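Local coordinates for chain length determinant protein (Shigella flexneri, PDB 4ZM5), which is a polysaccharide antigen chain regulator that sets the chain length of the lipopolysaccharide O-antigen, at residues Ser8-Thr13 with Met231-Pro236. The protein carries 1 engineered substitution. Numbering follows the deposited sequence.
Sequences STAIIT and MKPTLP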
ATOM      1  N   SER B   8      29.118  -8.103  27.093  1.00 39.31           N
ATOM      2  CA  SER B   8      28.213  -9.049  26.457  1.00 38.08           C
ATOM      3  C   SER B   8      27.740  -8.446  25.154  1.00 39.51           C
ATOM      4  O   SER B   8      27.395  -7.262  25.105  1.00 36.39           O
ATOM      5  CB  SER B   8      27.024  -9.377  27.336  1.00 41.66           C
ATOM      6  OG  SER B   8      26.190 -10.326  26.687  1.00 46.50           O
ATOM      7  N   THR B   9      27.767  -9.246  24.091  1.00 36.35           N
ATOM      8  CA  THR B   9      27.421  -8.783  22.755  1.00 34.33           C
ATOM      9  C   THR B   9      26.334  -9.653  22.145  1.00 37.84           C
ATOM     10  O   THR B   9      26.308 -10.873  22.347  1.00 38.59           O
ATOM     11  CB  THR B   9      28.696  -8.778  21.871  1.00 34.49           C
ATOM     12  OG1 THR B   9      29.674  -7.968  22.489  1.00 35.04           O
ATOM     13  CG2 THR B   9      28.465  -8.213  20.499  1.00 30.44           C
ATOM     14  N   ALA B  10      25.472  -9.006  21.360  1.00 32.87           N
ATOM     15  CA  ALA B  10      24.420  -9.626  20.559  1.00 32.27           C
ATOM     16  C   ALA B  10      24.399  -8.962  19.186  1.00 35.71           C
ATOM     17  O   ALA B  10      24.773  -7.789  19.065  1.00 36.75           O
ATOM     18  CB  ALA B  10      23.067  -9.506  21.246  1.00 33.09           C
ATOM     19  N   ILE B  11      24.036  -9.720  18.142  1.00 29.51           N
ATOM     20  CA  ILE B  11      23.924  -9.169  16.786  1.00 27.08           C
ATOM     21  C   ILE B  11      22.513  -9.423  16.322  1.00 29.41           C
ATOM     22  O   ILE B  11      22.041 -10.556  16.316  1.00 28.69           O
ATOM     23  CB  ILE B  11      24.996  -9.659  15.776  1.00 28.62           C
ATOM     24  CG1 ILE B  11      26.411  -9.321  16.292  1.00 28.20           C
ATOM     25  CG2 ILE B  11      24.752  -9.022  14.411  1.00 28.54           C
ATOM     26  CD1 ILE B  11      27.550 -10.020  15.619  1.00 27.97           C
ATOM     27  N   ILE B  12      21.857  -8.353  15.936  1.00 27.85           N
ATOM     28  CA  ILE B  12      20.465  -8.366  15.541  1.00 30.66           C
ATOM     29  C   ILE B  12      20.304  -7.782  14.126  1.00 36.21           C
ATOM     30  O   ILE B  12      21.055  -6.879  13.739  1.00 35.52           O
ATOM     31  CB  ILE B  12      19.740  -7.581  16.669  1.00 35.44           C
ATOM     32  CG1 ILE B  12      19.160  -8.554  17.701  1.00 37.89           C
ATOM     33  CG2 ILE B  12      18.760  -6.484  16.218  1.00 36.94           C
ATOM     34  CD1 ILE B  12      18.874  -7.943  19.120  1.00 56.31           C
ATOM     35  N   THR B  13      19.384  -8.366  13.321  1.00 33.53           N
ATOM     36  CA  THR B  13      19.116  -7.848  11.971  1.00 32.46           C
ATOM     37  C   THR B  13      17.588  -7.830  11.747  1.00 34.45           C
ATOM     38  O   THR B  13      16.816  -8.147  12.660  1.00 32.02           O
ATOM     39  CB  THR B  13      19.920  -8.571  10.863  1.00 27.38           C
ATOM     40  OG1 THR B  13      19.865  -7.777   9.680  1.00 25.52           O
ATOM     41  CG2 THR B  13      19.423  -9.974  10.560  1.00 23.79           C
ATOM     42  N   MET B 231      23.240 -13.428  16.395  1.00 31.32           N
ATOM     43  CA  MET B 231      23.944 -13.924  17.566  1.00 30.98           C
ATOM     44  C   MET B 231      23.233 -13.434  18.833  1.00 35.29           C
ATOM     45  O   MET B 231      23.076 -12.224  19.020  1.00 34.60           O
ATOM     46  CB  MET B 231      25.406 -13.431  17.520  1.00 33.18           C
ATOM     47  CG  MET B 231      26.308 -14.053  18.547  1.00 37.05           C
ATOM     48  SD  MET B 231      27.946 -13.292  18.501  1.00 41.28           S
ATOM     49  CE  MET B 231      27.569 -11.706  19.197  1.00 38.71           C
ATOM     50  N   LYS B 232      22.821 -14.370  19.710  1.00 33.19           N
ATOM     51  CA  LYS B 232      22.166 -14.047  20.990  1.00 33.68           C
ATOM     52  C   LYS B 232      23.203 -13.467  21.988  1.00 39.56           C
ATOM     53  O   LYS B 232      24.394 -13.638  21.725  1.00 38.53           O
ATOM     54  CB  LYS B 232      21.475 -15.283  21.557  1.00 35.88           C
ATOM     55  CG  LYS B 232      20.381 -15.813  20.616  1.00 44.91           C
ATOM     56  CD  LYS B 232      19.415 -16.700  21.341  1.00 49.46           C
ATOM     57  CE  LYS B 232      18.281 -17.143  20.466  1.00 64.82           C
ATOM     58  NZ  LYS B 232      17.213 -17.813  21.260  1.00 78.50           N
ATOM     59  N   PRO B 233      22.823 -12.757  23.106  1.00 38.11           N
ATOM     60  CA  PRO B 233      23.864 -12.192  24.001  1.00 39.01           C
ATOM     61  C   PRO B 233      24.891 -13.231  24.458  1.00 45.28           C
ATOM     62  O   PRO B 233      24.533 -14.322  24.923  1.00 45.94           O
ATOM     63  CB  PRO B 233      23.073 -11.630  25.188  1.00 40.89           C
ATOM     64  CG  PRO B 233      21.743 -11.343  24.636  1.00 43.43           C
ATOM     65  CD  PRO B 233      21.471 -12.406  23.595  1.00 37.99           C
ATOM     66  N   THR B 234      26.176 -12.910  24.236  1.00 41.66           N
ATOM     67  CA  THR B 234      27.285 -13.790  24.590  1.00 41.69           C
ATOM     68  C   THR B 234      27.566 -13.788  26.077  1.00 46.49           C
ATOM     69  O   THR B 234      27.249 -12.827  26.775  1.00 46.95           O
ATOM     70  CB  THR B 234      28.585 -13.404  23.868  1.00 46.36           C
ATOM     71  OG1 THR B 234      28.985 -12.082  24.234  1.00 47.14           O
ATOM     72  CG2 THR B 234      28.516 -13.585  22.370  1.00 44.43           C
ATOM     73  N   LEU B 235      28.197 -14.869  26.540  1.00 42.11           N
ATOM     74  CA  LEU B 235      28.717 -15.011  27.877  1.00 43.32           C
ATOM     75  C   LEU B 235      30.233 -14.773  27.746  1.00 46.26           C
ATOM     76  O   LEU B 235      30.919 -15.646  27.190  1.00 42.88           O
ATOM     77  CB  LEU B 235      28.376 -16.404  28.460  1.00 43.87           C
ATOM     78  CG  LEU B 235      28.790 -16.663  29.909  1.00 49.18           C
ATOM     79  CD1 LEU B 235      27.931 -15.881  30.873  1.00 50.31           C
ATOM     80  CD2 LEU B 235      28.690 -18.122  30.227  1.00 50.72           C
ATOM     81  N   PRO B 236      30.757 -13.563  28.104  1.00 43.65           N
ATOM     82  CA  PRO B 236      32.199 -13.318  27.924  1.00 44.34           C
ATOM     83  C   PRO B 236      33.045 -14.292  28.762  1.00 51.46           C
ATOM     84  O   PRO B 236      32.763 -14.512  29.944  1.00 53.07           O
ATOM     85  CB  PRO B 236      32.382 -11.854  28.349  1.00 46.90           C
ATOM     86  CG  PRO B 236      31.190 -11.521  29.156  1.00 50.58           C
ATOM     87  CD  PRO B 236      30.072 -12.384  28.674  1.00 44.91           C
TER
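Ile11 and Met231 form an antiparallel hydrogen-bonded pair: Ile11 N reaches Met231 O at 2.8 Å and Met231 N reaches Ile11 O at 3.1 Å. Both side chains stand on the same face of the sheet. Met231 leaves with CG anti to its backbone N and then bends at its last torsion (chi3 72°), which turns the methyl CE back over the strand. There CE lies 3.9 Å from Ile11 CG1 and 3.8 Å from Thr9 CG2, and it also meets the carbonyl oxygen of Thr9. This is the tightly packed part, closed further by the second subunit, whose Glu58 packs on Thr9 and Met231 and whose Ser54 packs on Ile11.

Beyond this pair Pro233 has no N-H to give, and the bond to Thr9 O is made instead by Thr234 N at 2.8 Å, outside any regular strand ladder, while the CA of Pro233 makes a CA-H...O contact with the same oxygen. Thr9 N is taken by a side chain: with chi1 at 61°, Thr234 OG1 sits between its own backbone N and carbonyl carbon and accepts a nearly straight bond (3.1 Å, 167°). Ser8 OG adds a 2.7 Å bond to Thr234 O, in the carbonyl plane on a lone pair. Packing is thinner on the Ala10 side, where CB lies beside the Met231-Pro233 backbone and 4.1 Å from Pro233 CD. The side chains of Lys232 and Leu235 start away from strand 6-13; Lys232 is exposed, and Leu235, though exposed, touches Gln95 of helix 91-159. The arrangement is that of an edge segment continuing strand 228-229 along strand 6-13, joining the two chain ends in the small antiparallel sheet, packed on helix 91-159, of the alpha/beta base domain of Wzz proteins.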